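Putative ATP binding component of ABC-transporter (Escherichia coli, PDB 2R5O) probably powers export of O-antigen polysaccharide as the ATP-binding part of an ABC transporter, its C-terminal immunoglobulin-fold domain, the piece here, binding the carbohydrate. Local coordinates at residues L108-E111 and G112-I116. Sequence-based numbering, arbitrary orientation.
Sequences LASE and GRENI
One hydroxyl, that of Ser110, joins a short helix to the loop after it. Ser110 OG accepts a nearly straight hydrogen bond from Glu114 N (3.0 Å, N-H...O 166°). Chi1 of 76° sets OG between the backbone N and the carbonyl carbon, where it is also hydrogen-bonded to Ser106 O in the preceding helical turn. Ser110 O accepts a hydrogen bond from Arg113 N (3.0 Å), which closes a type I' beta turn from Ser110 to Arg113. Glu111 and Gly112 both have positive phi, as the two central residues of such a turn do. The turn overlaps the Schellman motif that ends helix 106-109, with Glu111 as the C-prime residue and Glu111 N hydrogen-bonded to Leu108 O (3.0 Å). The Arg113 chain bends at chi3 and brings one guanidinium face over Ser110 CB. This CB lies 3.5 Å from the guanidinium plane, off-centre toward its rim. At the guanidinium edge, Arg113 NH2 forms a salt bridge to Glu114 OE2 (2.9 Å), which uses its anti lone pair. The carboxylate oxygen lies close to the guanidinium plane, so this bond limits how the group can turn. Glu114 OE1 is hydrogen-bonded to Ser186 OG of the second subunit, and Phe184 of that subunit packs on Arg113 and Glu114.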
ATOM      1  N   LEU A 108      17.761  -1.574  -4.545  1.00 14.53           N
ATOM      2  CA  LEU A 108      16.833  -0.766  -3.745  1.00 14.85           C
ATOM      3  C   LEU A 108      16.275  -1.550  -2.560  1.00 14.74           C
ATOM      4  O   LEU A 108      16.229  -1.053  -1.430  1.00 14.98           O
ATOM      5  CB  LEU A 108      15.698  -0.210  -4.604  1.00 15.20           C
ATOM      6  CG  LEU A 108      16.133   0.681  -5.752  1.00 16.40           C
ATOM      7  CD1 LEU A 108      14.888   1.156  -6.515  1.00 19.66           C
ATOM      8  CD2 LEU A 108      16.966   1.865  -5.248  1.00 17.98           C
ATOM      9  N   ALA A 109      15.816  -2.768  -2.791  1.00 15.40           N
ATOM     10  CA  ALA A 109      15.132  -3.522  -1.734  1.00 15.41           C
ATOM     11  C   ALA A 109      16.044  -3.794  -0.565  1.00 16.07           C
ATOM     12  O   ALA A 109      15.595  -3.774   0.590  1.00 17.15           O
ATOM     13  CB  ALA A 109      14.571  -4.808  -2.251  1.00 15.68           C
ATOM     14  N   SER A 110      17.324  -4.001  -0.845  1.00 15.83           N
ATOM     15  CA  SER A 110      18.327  -4.294   0.164  1.00 15.98           C
ATOM     16  C   SER A 110      19.072  -3.061   0.634  1.00 16.29           C
ATOM     17  O   SER A 110      20.038  -3.171   1.387  1.00 15.70           O
ATOM     18  CB  SER A 110      19.329  -5.308  -0.369  1.00 16.32           C
ATOM     19  OG  SER A 110      20.248  -4.725  -1.281  1.00 16.12           O
ATOM     20  N   GLU A 111      18.626  -1.881   0.220  1.00 16.59           N
ATOM     21  CA  GLU A 111      19.229  -0.611   0.669  1.00 18.01           C
ATOM     22  C   GLU A 111      20.714  -0.558   0.380  1.00 16.89           C
ATOM     23  O   GLU A 111      21.495   0.052   1.136  1.00 17.41           O
ATOM     24  CB  GLU A 111      18.945  -0.334   2.153  1.00 19.01           C
ATOM     25  CG  GLU A 111      17.498  -0.225   2.515  1.00 20.75           C
ATOM     26  CD  GLU A 111      17.316  -0.091   4.005  1.00 23.10           C
ATOM     27  OE1 GLU A 111      17.644   0.977   4.560  1.00 25.69           O
ATOM     28  OE2 GLU A 111      16.858  -1.057   4.619  1.00 23.53           O
ATOM     29  N   GLY A 112      21.105  -1.170  -0.733  1.00 17.25           N
ATOM     30  CA  GLY A 112      22.498  -1.183  -1.169  1.00 18.09           C
ATOM     31  C   GLY A 112      23.341  -2.329  -0.651  1.00 17.26           C
ATOM     32  O   GLY A 112      24.524  -2.395  -0.960  1.00 18.09           O
ATOM     33  N   ARG A 113      22.761  -3.245   0.120  1.00 16.82           N
ATOM     34  CA  ARG A 113      23.525  -4.370   0.681  1.00 17.50           C
ATOM     35  C   ARG A 113      24.033  -5.313  -0.408  1.00 17.79           C
ATOM     36  O   ARG A 113      25.180  -5.767  -0.369  1.00 18.75           O
ATOM     37  CB  ARG A 113      22.624  -5.164   1.638  1.00 16.99           C
ATOM     38  CG  ARG A 113      23.338  -6.278   2.393  1.00 17.35           C
ATOM     39  CD  ARG A 113      22.369  -7.158   3.204  1.00 17.35           C
ATOM     40  NE  ARG A 113      21.541  -7.992   2.324  1.00 16.94           N
ATOM     41  CZ  ARG A 113      20.219  -7.898   2.213  1.00 16.01           C
ATOM     42  NH1 ARG A 113      19.527  -7.025   2.914  1.00 15.28           N
ATOM     43  NH2 ARG A 113      19.575  -8.684   1.354  1.00 17.83           N
ATOM     44  N   GLU A 114      23.136  -5.677  -1.318  1.00 18.48           N
ATOM     45  CA  GLU A 114      23.402  -6.723  -2.297  1.00 18.88           C
ATOM     46  C   GLU A 114      24.215  -6.230  -3.471  1.00 19.32           C
ATOM     47  O   GLU A 114      23.851  -5.224  -4.101  1.00 19.93           O
ATOM     48  CB  GLU A 114      22.067  -7.246  -2.852  1.00 20.42           C
ATOM     49  CG  GLU A 114      21.242  -7.990  -1.820  1.00 21.46           C
ATOM     50  CD  GLU A 114      21.638  -9.437  -1.612  1.00 22.56           C
ATOM     51  OE1 GLU A 114      22.311 -10.023  -2.489  1.00 24.45           O
ATOM     52  OE2 GLU A 114      21.234  -9.995  -0.578  1.00 22.58           O
ATOM     53  N   ASN A 115      25.288  -6.956  -3.764  1.00 19.36           N
ATOM     54  CA  ASN A 115      25.996  -6.845  -5.039  1.00 19.99           C
ATOM     55  C   ASN A 115      26.271  -8.245  -5.539  1.00 19.56           C
ATOM     56  O   ASN A 115      26.965  -9.006  -4.883  1.00 21.33           O
ATOM     57  CB  ASN A 115      27.310  -6.069  -4.940  1.00 21.14           C
ATOM     58  CG  ASN A 115      27.919  -5.803  -6.310  1.00 23.57           C
ATOM     59  OD1 ASN A 115      27.610  -4.797  -6.942  1.00 25.63           O
ATOM     60  ND2 ASN A 115      28.742  -6.734  -6.803  1.00 26.25           N
ATOM     61  N   ILE A 116      25.742  -8.553  -6.716  1.00 18.78           N
ATOM     62  CA  ILE A 116      25.714  -9.903  -7.255  1.00 18.50           C
ATOM     63  C   ILE A 116      26.534  -9.993  -8.538  1.00 17.94           C
ATOM     64  O   ILE A 116      26.211  -9.360  -9.531  1.00 17.24           O
ATOM     65  CB  ILE A 116      24.263 -10.339  -7.546  1.00 17.68           C
ATOM     66  CG1 ILE A 116      23.348 -10.054  -6.329  1.00 19.04           C
ATOM     67  CG2 ILE A 116      24.228 -11.809  -7.900  1.00 19.06           C
ATOM     68  CD1 ILE A 116      21.877 -10.025  -6.653  1.00 20.63           C
TER